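Local coordinates for protein GMP reductase (Trypanosoma brucei brucei, PDB 6JIG) that probably catalyses the irreversible NADPH-dependent deamination of GMP to IMP, and also binds guanine nucleotides at a second site in its CBS domains, at residues M87-K92 / V249-D254. The protein carries 1 engineered substitution. Residues are numbered along the deposited sequence; the frame is centred on the assembly and turned at random.
Sequences MLREVK and VEAGAD
L88 pushes its forked end against the turn that closes helix 239-251. Its CD1 rests on the methyl of A253 (CD1 to CB 3.6 Å), while CD2 lies over the peptide backbone, 3.4 Å from A253 N. With CG anti to the backbone N (chi1 -153°), the branch reaches over the turn, a Schellman motif. G252, the first residue to leave helical angles, tolerates positive phi (123°) and, lacking a side chain, lets L88 CD2 and K92 come close. A251, facing helix 81-93, is small enough to let the CA atoms of R89 and A251 come within 6.0 Å. On the exposed flank packing is looser: R89 CG passes A251 CB at 4.2 Å, and the guanidinium comes obliquely to the same methyl. K92, long and bent at chi2 (-50°), carries its ammonium past G252 O to D254, forming a salt bridge (NZ to OD2 2.7 Å) on the syn lone pair. L229 O and D224 also bind NZ, and V231 N donates to D254 OD2. Helix 81-93, following barrel strand 72-75, thus meets helix 239-251 and the loop to strand 255-259 across the CBS insertion, its buried lysine probably kept protonated by D254 and D224.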
ATOM      1  N   MET A  87      -6.945 -45.112  -7.474  1.00 39.50           N
ATOM      2  CA  MET A  87      -7.348 -43.978  -8.300  1.00 38.79           C
ATOM      3  C   MET A  87      -7.460 -44.391  -9.756  1.00 35.15           C
ATOM      4  O   MET A  87      -8.398 -43.994 -10.456  1.00 38.49           O
ATOM      5  CB  MET A  87      -6.344 -42.832  -8.162  1.00 40.23           C
ATOM      6  CG  MET A  87      -6.294 -42.221  -6.797  1.00 40.97           C
ATOM      7  SD  MET A  87      -5.337 -40.696  -6.885  1.00 45.36           S
ATOM      8  CE  MET A  87      -3.780 -41.330  -7.459  1.00 39.40           C
ATOM      9  N   LEU A  88      -6.502 -45.187 -10.226  1.00 38.52           N
ATOM     10  CA  LEU A  88      -6.503 -45.629 -11.613  1.00 40.73           C
ATOM     11  C   LEU A  88      -7.747 -46.454 -11.925  1.00 40.04           C
ATOM     12  O   LEU A  88      -8.426 -46.219 -12.933  1.00 36.76           O
ATOM     13  CB  LEU A  88      -5.226 -46.422 -11.893  1.00 38.25           C
ATOM     14  CG  LEU A  88      -4.790 -46.368 -13.357  1.00 45.47           C
ATOM     15  CD1 LEU A  88      -3.294 -46.414 -13.448  1.00 43.14           C
ATOM     16  CD2 LEU A  88      -5.414 -47.532 -14.136  1.00 43.42           C
ATOM     17  N   ARG A  89      -8.078 -47.413 -11.056  1.00 41.44           N
ATOM     18  CA  ARG A  89      -9.269 -48.227 -11.279  1.00 39.37           C
ATOM     19  C   ARG A  89     -10.534 -47.388 -11.264  1.00 37.70           C
ATOM     20  O   ARG A  89     -11.490 -47.696 -11.984  1.00 39.89           O
ATOM     21  CB  ARG A  89      -9.356 -49.324 -10.221  1.00 41.43           C
ATOM     22  CG  ARG A  89      -8.389 -50.471 -10.442  1.00 45.62           C
ATOM     23  CD  ARG A  89      -8.665 -51.595  -9.440  1.00 49.47           C
ATOM     24  NE  ARG A  89      -8.217 -51.214  -8.105  1.00 54.47           N
ATOM     25  CZ  ARG A  89      -7.043 -51.570  -7.599  1.00 52.91           C
ATOM     26  NH1 ARG A  89      -6.217 -52.329  -8.317  1.00 53.36           N
ATOM     27  NH2 ARG A  89      -6.702 -51.177  -6.380  1.00 54.22           N
ATOM     28  N   GLU A  90     -10.576 -46.331 -10.452  1.00 40.15           N
ATOM     29  CA  GLU A  90     -11.750 -45.460 -10.482  1.00 40.09           C
ATOM     30  C   GLU A  90     -11.853 -44.723 -11.805  1.00 39.24           C
ATOM     31  O   GLU A  90     -12.960 -44.543 -12.337  1.00 39.43           O
ATOM     32  CB  GLU A  90     -11.719 -44.465  -9.323  1.00 43.54           C
ATOM     33  CG  GLU A  90     -11.964 -45.130  -7.970  1.00 47.83           C
ATOM     34  CD  GLU A  90     -12.139 -44.123  -6.847  1.00 54.29           C
ATOM     35  OE1 GLU A  90     -12.781 -43.075  -7.082  1.00 54.51           O
ATOM     36  OE2 GLU A  90     -11.628 -44.384  -5.735  1.00 57.78           O
ATOM     37  N   VAL A  91     -10.719 -44.269 -12.343  1.00 38.17           N
ATOM     38  CA  VAL A  91     -10.745 -43.621 -13.652  1.00 35.19           C
ATOM     39  C   VAL A  91     -11.283 -44.588 -14.704  1.00 35.05           C
ATOM     40  O   VAL A  91     -12.110 -44.225 -15.545  1.00 37.40           O
ATOM     41  CB  VAL A  91      -9.348 -43.105 -14.032  1.00 34.56           C
ATOM     42  CG1 VAL A  91      -9.374 -42.533 -15.456  1.00 36.96           C
ATOM     43  CG2 VAL A  91      -8.877 -42.027 -13.034  1.00 36.61           C
ATOM     44  N   LYS A  92     -10.795 -45.828 -14.680  1.00 40.50           N
ATOM     45  CA  LYS A  92     -11.223 -46.820 -15.665  1.00 38.90           C
ATOM     46  C   LYS A  92     -12.695 -47.161 -15.514  1.00 41.75           C
ATOM     47  O   LYS A  92     -13.349 -47.550 -16.489  1.00 39.96           O
ATOM     48  CB  LYS A  92     -10.366 -48.076 -15.525  1.00 36.72           C
ATOM     49  CG  LYS A  92      -8.951 -47.887 -16.046  1.00 41.82           C
ATOM     50  CD  LYS A  92      -8.988 -47.282 -17.459  1.00 40.42           C
ATOM     51  CE  LYS A  92      -7.625 -47.356 -18.161  1.00 36.16           C
ATOM     52  NZ  LYS A  92      -7.779 -46.798 -19.558  1.00 35.95           N
ATOM     53  N   VAL A 249       0.347 -50.977 -14.183  1.00 38.67           N
ATOM     54  CA  VAL A 249      -0.006 -51.535 -15.484  1.00 40.24           C
ATOM     55  C   VAL A 249      -1.130 -52.556 -15.334  1.00 41.13           C
ATOM     56  O   VAL A 249      -2.084 -52.568 -16.122  1.00 40.73           O
ATOM     57  CB  VAL A 249       1.238 -52.134 -16.167  1.00 40.97           C
ATOM     58  CG1 VAL A 249       0.858 -52.860 -17.451  1.00 41.02           C
ATOM     59  CG2 VAL A 249       2.235 -51.018 -16.499  1.00 40.15           C
ATOM     60  N   GLU A 250      -1.060 -53.390 -14.290  1.00 40.95           N
ATOM     61  CA  GLU A 250      -2.143 -54.336 -14.011  1.00 43.26           C
ATOM     62  C   GLU A 250      -3.460 -53.623 -13.753  1.00 43.91           C
ATOM     63  O   GLU A 250      -4.528 -54.138 -14.107  1.00 42.11           O
ATOM     64  CB  GLU A 250      -1.784 -55.205 -12.810  1.00 47.84           C
ATOM     65  CG  GLU A 250      -0.805 -56.302 -13.141  1.00 51.03           C
ATOM     66  CD  GLU A 250      -0.233 -56.967 -11.908  1.00 56.04           C
ATOM     67  OE1 GLU A 250      -0.678 -56.641 -10.777  1.00 57.51           O
ATOM     68  OE2 GLU A 250       0.667 -57.821 -12.081  1.00 56.63           O
ATOM     69  N   ALA A 251      -3.409 -52.440 -13.137  1.00 41.88           N
ATOM     70  CA  ALA A 251      -4.623 -51.689 -12.861  1.00 41.00           C
ATOM     71  C   ALA A 251      -5.178 -50.997 -14.096  1.00 42.39           C
ATOM     72  O   ALA A 251      -6.331 -50.554 -14.069  1.00 42.23           O
ATOM     73  CB  ALA A 251      -4.373 -50.659 -11.755  1.00 45.99           C
ATOM     74  N   GLY A 252      -4.399 -50.893 -15.171  1.00 39.90           N
ATOM     75  CA  GLY A 252      -4.936 -50.365 -16.408  1.00 39.07           C
ATOM     76  C   GLY A 252      -4.203 -49.152 -16.960  1.00 39.23           C
ATOM     77  O   GLY A 252      -4.653 -48.575 -17.956  1.00 38.78           O
ATOM     78  N   ALA A 253      -3.091 -48.753 -16.328  1.00 39.12           N
ATOM     79  CA  ALA A 253      -2.311 -47.607 -16.806  1.00 38.67           C
ATOM     80  C   ALA A 253      -2.039 -47.738 -18.298  1.00 38.64           C
ATOM     81  O   ALA A 253      -1.569 -48.776 -18.767  1.00 39.56           O
ATOM     82  CB  ALA A 253      -0.983 -47.511 -16.046  1.00 35.40           C
ATOM     83  N   ASP A 254      -2.340 -46.683 -19.041  1.00 35.27           N
ATOM     84  CA  ASP A 254      -2.118 -46.685 -20.476  1.00 37.15           C
ATOM     85  C   ASP A 254      -0.713 -46.242 -20.859  1.00 39.96           C
ATOM     86  O   ASP A 254      -0.234 -46.606 -21.940  1.00 39.07           O
ATOM     87  CB  ASP A 254      -3.156 -45.790 -21.149  1.00 37.36           C
ATOM     88  CG  ASP A 254      -4.561 -46.305 -20.943  1.00 41.59           C
ATOM     89  OD1 ASP A 254      -4.856 -47.378 -21.515  1.00 40.52           O
ATOM     90  OD2 ASP A 254      -5.358 -45.674 -20.196  1.00 36.96           O
TER
HETATM   91  O   HOH W   1      -5.758 -49.425 -20.316  1.00 42.06           O